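TgTwinScan_2721 - E2 domain (Toxoplasma gondii, PDB 2F4Z) probably accepts activated ubiquitin as a thioester and passes it on toward substrates, as ubiquitin-conjugating (E2) enzymes do. Local coordinates at residues H93-I98 and K112-I117. Sequence-based numbering, arbitrary orientation.
Sequences HFTLDI and KFVTKI
The last hairpin of the antiparallel E2 sheet pairs strand 93-99 with edge strand 110-113, and Thr115 meets Thr95 just where the second strand gives out. Asp97 and Lys112 form a regular hydrogen-bonded pair, Asp97 N to Lys112 O at 2.9 Å and Lys112 N to Asp97 O at 3.2 Å. Past Phe113 the backbone turns, and Thr95 O takes Val114 N at 2.9 Å plus a weak bond from Thr115 N. Thr95 N is met instead by a side chain: Thr115 OG1, swung beside its own backbone N (chi1 -54°), accepts it at 2.8 Å in a nearly straight bond (173°). The same torsion sends Thr115 CG2 against Phe94 CD2. Ile117 CD1 sits over one face of the Phe94 ring, 4.0 Å from its centroid, while Leu96 CD1 covers a face of Phe113 in a second CH-pi contact. Phe113 turns CE2 to Phe94 CB, 3.6 Å away, and reaches Ile151 and Leu155 of helix 144-156. On the other face, Asp97 lies beside Lys112 but forms its salt bridge with Arg76. Past the strand end, backbone amides and a threonine hydroxyl, the acceptor for Thr95 N, thus continue the pairing, while Phe94, Leu96, Phe113 and Ile117 pack together facing the helices.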
loop_
_atom_site.group_PDB
_atom_site.type_symbol
_atom_site.label_atom_id
_atom_site.label_comp_id
_atom_site.label_asym_id
_atom_site.label_seq_id
_atom_site.Cartn_x
_atom_site.Cartn_y
_atom_site.Cartn_z
ATOM N N HIS A 93 21.463 -3.907 11.939
ATOM C CA HIS A 93 20.125 -4.217 12.424
ATOM C C HIS A 93 19.624 -3.031 13.183
ATOM O O HIS A 93 20.182 -2.715 14.184
ATOM C CB HIS A 93 20.168 -5.474 13.359
ATOM C CG HIS A 93 20.612 -6.705 12.634
ATOM N ND1 HIS A 93 19.857 -7.275 11.617
ATOM C CD2 HIS A 93 21.787 -7.398 12.675
ATOM C CE1 HIS A 93 20.526 -8.298 11.105
ATOM N NE2 HIS A 93 21.696 -8.399 11.729
ATOM N N PHE A 94 18.544 -2.406 12.713
ATOM C CA PHE A 94 18.111 -1.088 13.239
ATOM C C PHE A 94 16.783 -1.275 13.900
ATOM O O PHE A 94 15.889 -1.927 13.319
ATOM C CB PHE A 94 18.064 -0.038 12.108
ATOM C CG PHE A 94 19.405 0.176 11.453
ATOM C CD1 PHE A 94 19.770 -0.571 10.329
ATOM C CD2 PHE A 94 20.341 1.038 12.031
ATOM C CE1 PHE A 94 21.020 -0.402 9.736
ATOM C CE2 PHE A 94 21.609 1.186 11.446
ATOM C CZ PHE A 94 21.929 0.460 10.291
ATOM N N THR A 95 16.688 -0.782 15.117
ATOM C CA THR A 95 15.502 -0.818 15.931
ATOM C C THR A 95 14.822 0.519 15.830
ATOM O O THR A 95 15.494 1.544 15.855
ATOM C CB THR A 95 15.919 -1.086 17.409
ATOM O OG1 THR A 95 16.526 -2.390 17.453
ATOM C CG2 THR A 95 14.721 -1.029 18.408
ATOM N N LEU A 96 13.493 0.489 15.677
ATOM C CA LEU A 96 12.644 1.658 15.664
ATOM C C LEU A 96 11.649 1.631 16.828
ATOM O O LEU A 96 11.167 0.588 17.229
ATOM C CB LEU A 96 11.841 1.750 14.359
ATOM C CG LEU A 96 12.419 1.940 12.950
ATOM C CD1 LEU A 96 12.436 3.394 12.491
ATOM C CD2 LEU A 96 13.697 1.235 12.591
ATOM N N ASP A 97 11.350 2.783 17.353
ATOM C CA ASP A 97 10.226 2.895 18.262
ATOM C C ASP A 97 8.962 3.304 17.445
ATOM O O ASP A 97 9.067 4.109 16.557
ATOM C CB ASP A 97 10.578 3.927 19.356
ATOM C CG ASP A 97 9.439 4.148 20.312
ATOM O OD1 ASP A 97 8.811 3.167 20.788
ATOM O OD2 ASP A 97 9.126 5.326 20.542
ATOM N N ILE A 98 7.791 2.718 17.734
ATOM C CA ILE A 98 6.568 2.898 16.951
ATOM C C ILE A 98 5.444 3.167 17.944
ATOM O O ILE A 98 5.100 2.308 18.794
ATOM C CB ILE A 98 6.214 1.690 16.017
ATOM C CG1 ILE A 98 7.378 1.336 15.055
ATOM C CG2 ILE A 98 4.847 1.930 15.199
ATOM C CD1 ILE A 98 7.208 -0.072 14.369
ATOM N N LYS A 112 10.507 6.495 15.014
ATOM C CA LYS A 112 11.866 7.090 15.078
ATOM C C LYS A 112 12.883 5.976 15.298
ATOM O O LYS A 112 12.522 4.924 15.810
ATOM C CB LYS A 112 11.979 8.103 16.216
ATOM C CG LYS A 112 11.758 7.499 17.579
ATOM C CD LYS A 112 11.897 8.537 18.632
ATOM C CE LYS A 112 11.410 7.925 19.954
ATOM N NZ LYS A 112 11.789 8.735 21.146
ATOM N N PHE A 113 14.137 6.192 14.875
ATOM C CA PHE A 113 15.189 5.233 15.159
ATOM C C PHE A 113 15.548 5.256 16.627
ATOM O O PHE A 113 15.671 6.340 17.252
ATOM C CB PHE A 113 16.418 5.474 14.280
ATOM C CG PHE A 113 16.270 4.915 12.861
ATOM C CD1 PHE A 113 15.395 5.507 11.941
ATOM C CD2 PHE A 113 17.042 3.830 12.450
ATOM C CE1 PHE A 113 15.269 4.955 10.625
ATOM C CE2 PHE A 113 16.963 3.314 11.186
ATOM C CZ PHE A 113 16.085 3.890 10.240
ATOM N N VAL A 114 15.645 4.070 17.207
ATOM C CA VAL A 114 16.280 3.923 18.537
ATOM C C VAL A 114 17.787 3.705 18.315
ATOM O O VAL A 114 18.582 4.403 18.926
ATOM C CB VAL A 114 15.649 2.758 19.315
ATOM C CG1 VAL A 114 16.486 2.393 20.570
ATOM C CG2 VAL A 114 14.195 3.121 19.636
ATOM N N THR A 115 18.169 2.778 17.423
ATOM C CA THR A 115 19.579 2.553 17.036
ATOM C C THR A 115 20.195 3.840 16.427
ATOM O O THR A 115 19.602 4.441 15.512
ATOM C CB THR A 115 19.675 1.489 15.963
ATOM O OG1 THR A 115 19.007 0.282 16.382
ATOM C CG2 THR A 115 21.145 1.197 15.582
ATOM N N LYS A 116 21.357 4.281 16.944
ATOM C CA LYS A 116 22.128 5.397 16.325
ATOM C C LYS A 116 22.484 5.095 14.879
ATOM O O LYS A 116 22.981 4.000 14.516
ATOM C CB LYS A 116 23.401 5.736 17.153
ATOM C CG LYS A 116 23.195 6.420 18.513
ATOM C CD LYS A 116 22.463 7.787 18.306
ATOM C CE LYS A 116 22.553 8.812 19.475
ATOM N NZ LYS A 116 21.993 8.356 20.821
ATOM N N ILE A 117 22.225 6.069 14.004
ATOM C CA ILE A 117 22.468 5.873 12.557
ATOM C C ILE A 117 22.930 7.233 11.965
ATOM O O ILE A 117 22.531 8.332 12.456
ATOM C CB ILE A 117 21.201 5.301 11.849
ATOM C CG1 ILE A 117 21.484 4.950 10.370
ATOM C CG2 ILE A 117 19.985 6.238 12.116
ATOM C CD1 ILE A 117 20.426 4.067 9.677
#